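Local coordinates for NMB1025 protein (Neisseria meningitidis serogroup B, PDB 3KJJ) that is of unknown function but belongs to the YjgF/RutC family of small trimeric proteins, some of whose members act as enamine/imine deaminases, at residues 11-14 and 20-23; 56-61 and 116-121. One frame throughout, in Å; residues are numbered along the deposited sequence. Where two conformers were deposited one is given.

Contact 1 (11-14 and 20-23); sequences IRYF and YSEA
Phe14 and Ala23 form an antiparallel hydrogen-bonded pair with their CA atoms 4.8 Å apart, Phe14 N giving its hydrogen to Ala23 O at 2.7 Å and Ala23 N returning one to Phe14 O at 3.0 Å. The pair belongs to the N-terminal beta hairpin of the YjgF-like fold, strands 11-16 and 21-26, and carries a classic beta bulge: Glu22 and Ala23 together face the single residue Phe14. The extra residue turns the second strand at Glu22, whose backbone angles (-63°/-36°) are helical rather than extended. On one face of the hairpin the CB atoms of Phe14 and Ala23 lie side by side at 3.7 Å. CG of Phe14 sits beside its own backbone N, anti to the carbonyl carbon, which brings the CD2 edge of the ring to Ala23; a methyl is small enough to fit there, and the buried, apolar setting suits it. Tyr13 points to the other face, where Ile11 CG2 lies 3.5 Å above the plane of its ring, toward the rim. Ser21, buried, has its hydroxyl hydrogen-bonded to Thr16 OG1 and to Thr97 O of a neighbouring subunit, so a small polar side chain serves both the hairpin and the trimer interface. That same Ser21 OG lies at the edge of the Tyr13 ring, 3.7 Å from CD1.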
loop_
_atom_site.group_PDB
_atom_site.type_symbol
_atom_site.label_atom_id
_atom_site.label_comp_id
_atom_site.label_asym_id
_atom_site.label_seq_id
_atom_site.Cartn_x
_atom_site.Cartn_y
_atom_site.Cartn_z
ATOM N N ILE B 11 7.326 -0.177 18.678
ATOM C CA ILE B 11 6.011 0.052 18.071
ATOM C C ILE B 11 4.986 0.487 19.113
ATOM O O ILE B 11 4.981 -0.026 20.236
ATOM C CB ILE B 11 5.503 -1.201 17.324
ATOM C CG1 ILE B 11 6.588 -1.755 16.404
ATOM C CG2 ILE B 11 4.259 -0.879 16.505
ATOM C CD1 ILE B 11 6.391 -3.202 16.019
ATOM N N ARG B 12 4.144 1.454 18.744
ATOM C CA ARG B 12 2.956 1.785 19.527
ATOM C C ARG B 12 1.698 1.423 18.742
ATOM O O ARG B 12 1.680 1.529 17.510
ATOM C CB ARG B 12 2.936 3.269 19.919
ATOM C CG ARG B 12 3.735 3.606 21.184
ATOM C CD ARG B 12 5.212 3.870 20.896
ATOM N NE ARG B 12 5.944 4.293 22.093
ATOM C CZ ARG B 12 6.295 5.550 22.367
ATOM N NH1 ARG B 12 5.992 6.541 21.533
ATOM N NH2 ARG B 12 6.958 5.820 23.485
ATOM N N TYR B 13 0.667 0.971 19.455
ATOM C CA TYR B 13 -0.595 0.527 18.837
ATOM C C TYR B 13 -1.763 1.356 19.358
ATOM O O TYR B 13 -1.830 1.665 20.549
ATOM C CB TYR B 13 -0.846 -0.966 19.117
ATOM C CG TYR B 13 0.220 -1.913 18.587
ATOM C CD1 TYR B 13 0.022 -2.631 17.405
ATOM C CD2 TYR B 13 1.423 -2.103 19.282
ATOM C CE1 TYR B 13 1.017 -3.505 16.915
ATOM C CE2 TYR B 13 2.401 -2.971 18.817
ATOM C CZ TYR B 13 2.197 -3.669 17.637
ATOM O OH TYR B 13 3.186 -4.513 17.200
ATOM N N PHE B 14 -2.687 1.717 18.472
ATOM C CA PHE B 14 -3.836 2.531 18.849
ATOM C C PHE B 14 -5.109 1.863 18.355
ATOM O O PHE B 14 -5.168 1.408 17.208
ATOM C CB PHE B 14 -3.748 3.945 18.247
ATOM C CG PHE B 14 -2.473 4.674 18.570
ATOM C CD1 PHE B 14 -2.401 5.532 19.661
ATOM C CD2 PHE B 14 -1.345 4.505 17.779
ATOM C CE1 PHE B 14 -1.214 6.201 19.965
ATOM C CE2 PHE B 14 -0.160 5.173 18.073
ATOM C CZ PHE B 14 -0.099 6.026 19.161
ATOM N N TYR B 20 -7.164 -6.220 14.200
ATOM C CA TYR B 20 -6.353 -5.128 13.648
ATOM C C TYR B 20 -6.255 -4.005 14.669
ATOM O O TYR B 20 -7.017 -3.984 15.642
ATOM C CB TYR B 20 -7.004 -4.573 12.366
ATOM C CG TYR B 20 -8.388 -4.020 12.604
ATOM C CD1 TYR B 20 -8.573 -2.724 13.081
ATOM C CD2 TYR B 20 -9.516 -4.803 12.379
ATOM C CE1 TYR B 20 -9.837 -2.227 13.333
ATOM C CE2 TYR B 20 -10.792 -4.317 12.628
ATOM C CZ TYR B 20 -10.947 -3.025 13.097
ATOM O OH TYR B 20 -12.213 -2.535 13.338
ATOM N N SER B 21 -5.328 -3.074 14.439
ATOM C CA SER B 21 -5.291 -1.804 15.153
ATOM C C SER B 21 -5.657 -0.681 14.205
ATOM O O SER B 21 -5.256 -0.681 13.033
ATOM C CB SER B 21 -3.908 -1.523 15.753
ATOM O OG SER B 21 -3.642 -2.357 16.868
ATOM N N GLU B 22 -6.389 0.298 14.726
ATOM C CA GLU B 22 -6.768 1.458 13.934
ATOM C C GLU B 22 -5.548 2.234 13.491
ATOM O O GLU B 22 -5.513 2.795 12.389
ATOM C CB GLU B 22 -7.705 2.364 14.736
ATOM C CG GLU B 22 -9.042 1.723 15.074
ATOM C CD GLU B 22 -9.954 1.545 13.862
ATOM O OE1 GLU B 22 -9.498 1.703 12.698
ATOM O OE2 GLU B 22 -11.138 1.231 14.092
ATOM N N ALA B 23 -4.544 2.275 14.362
ATOM C CA ALA B 23 -3.299 2.974 14.065
ATOM C C ALA B 23 -2.133 2.230 14.690
ATOM O O ALA B 23 -2.260 1.642 15.766
ATOM C CB ALA B 23 -3.356 4.377 14.570
#

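Contact 2 (56-61 and 116-121); sequences RWLAEC and IKITAV
Leu58 reaches from the last turn of helix 43-60 down to strand 114-121, and its CD2 methyl makes the whole contact: it touches Ala120 CB and lies 4.3 Å from Ile118 CG2. This is helix-on-sheet packing in the alpha/beta fold of the YjgF family, where a helix lies across one face of a mixed sheet. Ile118 and Ala120, two apart on an extended strand, both direct their side chains to the helix, while Thr119 between them points away. A leucine suits the helix side because its branch lies one carbon farther out and can bridge the space between the backbones, which come no nearer than 8.0 Å between the CA atoms of Leu58 and Ala120. Its CG stands beside the backbone N (chi1 -72°), sending the forked end down to the strand. Glu60 N bonds to Arg56 O at 3.1 Å, an i to i-4 bond of the turn that carries Leu58. Farther out, Leu58 also touches Leu32 and Val68, from the strands flanking 114-121, and Ile118 meets Ile54 one turn earlier on the helix, so the three touching residues belong to a continuous buried apolar layer. On the other face of the sheet lies the trimer interface: Thr119 packs on Phe31 of one neighbouring subunit, and Lys117 NZ forms a salt bridge with Asp70 OD1 of another. With so short a side chain on the strand, the leucine can come down near it, and Leu58 CD2 sits closer to Ala120 CB, at 3.7 Å, than to Ile118.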
loop_
_atom_site.group_PDB
_atom_site.type_symbol
_atom_site.label_atom_id
_atom_site.label_comp_id
_atom_site.label_asym_id
_atom_site.label_seq_id
_atom_site.Cartn_x
_atom_site.Cartn_y
_atom_site.Cartn_z
ATOM N N ARG B 56 -9.343 11.976 13.421
ATOM C CA ARG B 56 -9.365 11.564 14.825
ATOM C C ARG B 56 -8.201 10.630 15.160
ATOM O O ARG B 56 -7.541 10.816 16.183
ATOM C CB ARG B 56 -10.720 10.965 15.223
ATOM C CG ARG B 56 -11.845 12.003 15.362
ATOM C CD ARG B 56 -13.085 11.447 16.094
ATOM N NE ARG B 56 -13.661 10.271 15.432
ATOM C CZ ARG B 56 -14.549 10.319 14.437
ATOM N NH1 ARG B 56 -14.968 11.487 13.972
ATOM N NH2 ARG B 56 -15.017 9.189 13.899
ATOM N N TRP B 57 -7.911 9.676 14.272
ATOM C CA TRP B 57 -6.801 8.744 14.488
ATOM C C TRP B 57 -5.420 9.362 14.286
ATOM O O TRP B 57 -4.465 8.964 14.953
ATOM C CB TRP B 57 -6.969 7.450 13.669
ATOM C CG TRP B 57 -8.116 6.601 14.189
ATOM C CD1 TRP B 57 -9.297 6.340 13.550
ATOM C CD2 TRP B 57 -8.194 5.936 15.460
ATOM N NE1 TRP B 57 -10.093 5.547 14.330
ATOM C CE2 TRP B 57 -9.445 5.287 15.513
ATOM C CE3 TRP B 57 -7.335 5.839 16.563
ATOM C CZ2 TRP B 57 -9.859 4.543 16.622
ATOM C CZ3 TRP B 57 -7.742 5.088 17.663
ATOM C CH2 TRP B 57 -8.995 4.451 17.683
ATOM N N LEU B 58 -5.314 10.351 13.400
ATOM C CA LEU B 58 -4.036 11.033 13.202
ATOM C C LEU B 58 -3.716 11.886 14.432
ATOM O O LEU B 58 -2.569 11.909 14.895
ATOM C CB LEU B 58 -4.030 11.852 11.894
ATOM C CG LEU B 58 -3.973 11.067 10.563
ATOM C CD1 LEU B 58 -3.920 12.013 9.365
ATOM C CD2 LEU B 58 -2.818 10.069 10.496
ATOM N N ALA B 59 -4.736 12.556 14.970
ATOM C CA ALA B 59 -4.611 13.301 16.233
ATOM C C ALA B 59 -4.104 12.406 17.364
ATOM O O ALA B 59 -3.133 12.742 18.054
ATOM C CB ALA B 59 -5.947 13.950 16.613
ATOM N N GLU B 60 -4.741 11.250 17.529
ATOM C CA GLU B 60 -4.312 10.286 18.528
ATOM C C GLU B 60 -2.833 9.884 18.369
ATOM O O GLU B 60 -2.162 9.623 19.360
ATOM C CB GLU B 60 -5.234 9.061 18.527
ATOM C CG GLU B 60 -5.388 8.432 19.910
ATOM C CD GLU B 60 -6.714 7.700 20.102
ATOM O OE1 GLU B 60 -6.701 6.607 20.712
ATOM O OE2 GLU B 60 -7.767 8.216 19.660
ATOM N N CYS B 61 -2.328 9.857 17.132
ATOM C CA CYS B 61 -0.923 9.479 16.872
ATOM C C CYS B 61 0.089 10.630 16.881
ATOM O O CYS B 61 1.285 10.418 16.624
ATOM C CB CYS B 61 -0.804 8.722 15.544
ATOM S SG CYS B 61 -1.766 7.205 15.473
ATOM N N ILE B 116 -10.330 4.404 2.820
ATOM C CA ILE B 116 -9.079 5.141 2.619
ATOM C C ILE B 116 -8.026 4.662 3.609
ATOM O O ILE B 116 -8.270 4.619 4.827
ATOM C CB ILE B 116 -9.281 6.677 2.703
ATOM C CG1 ILE B 116 -10.331 7.134 1.684
ATOM C CG2 ILE B 116 -7.945 7.419 2.503
ATOM C CD1 ILE B 116 -10.716 8.622 1.760
ATOM N N LYS B 117 -6.873 4.295 3.053
ATOM C CA LYS B 117 -5.733 3.775 3.789
ATOM C C LYS B 117 -4.608 4.801 3.782
ATOM O O LYS B 117 -4.112 5.183 2.721
ATOM C CB LYS B 117 -5.253 2.478 3.141
ATOM C CG LYS B 117 -4.020 1.843 3.793
ATOM C CD LYS B 117 -4.417 0.843 4.843
ATOM C CE LYS B 117 -3.335 -0.191 5.023
ATOM N NZ LYS B 117 -3.517 -0.929 6.305
ATOM N N ILE B 118 -4.191 5.213 4.977
ATOM C CA ILE B 118 -3.268 6.336 5.154
ATOM C C ILE B 118 -1.937 5.865 5.737
ATOM O O ILE B 118 -1.914 5.003 6.621
ATOM C CB ILE B 118 -3.861 7.381 6.152
ATOM C CG1 ILE B 118 -5.131 8.031 5.602
ATOM C CG2 ILE B 118 -2.820 8.439 6.543
ATOM C CD1 ILE B 118 -4.927 8.928 4.411
ATOM N N THR B 119 -0.849 6.445 5.220
ATOM C CA THR B 119 0.470 6.435 5.840
ATOM C C THR B 119 0.824 7.888 6.159
ATOM O O THR B 119 0.672 8.781 5.311
ATOM C CB THR B 119 1.555 5.856 4.899
ATOM O OG1 THR B 119 1.070 4.656 4.275
ATOM C CG2 THR B 119 2.858 5.528 5.674
ATOM N N ALA B 120 1.332 8.122 7.367
ATOM C CA ALA B 120 1.598 9.482 7.808
ATOM C C ALA B 120 2.857 9.534 8.653
ATOM O O ALA B 120 3.480 8.503 8.933
ATOM C CB ALA B 120 0.392 10.048 8.599
ATOM N N VAL B 121 3.240 10.745 9.031
ATOM C CA VAL B 121 4.404 10.932 9.885
ATOM C C VAL B 121 4.018 11.631 11.192
ATOM O O VAL B 121 3.134 12.483 11.217
ATOM C CB VAL B 121 5.576 11.641 9.138
ATOM C CG1 VAL B 121 5.302 13.118 8.926
ATOM C CG2 VAL B 121 6.899 11.430 9.870
#

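Contact 1 lies toward the periphery, its centre about 14 Å from the centre of the chain, whereas contact 2 is buried, about 6 Å from it. Both reach the same sheet, but contact 1 joins two neighbouring strands at its edge through backbone hydrogen bonds, while contact 2 lays a helix on a central strand through apolar side chains alone. Their centres are about 10 Å apart, and segment 56-61 links them: Cys61 SG rests on Ala23 CB at 3.4 Å and on Phe14 CD2 at 3.6 Å, and Trp57 packs on Glu22. The Phe14 face of the hairpin therefore continues the layer that the helix covers.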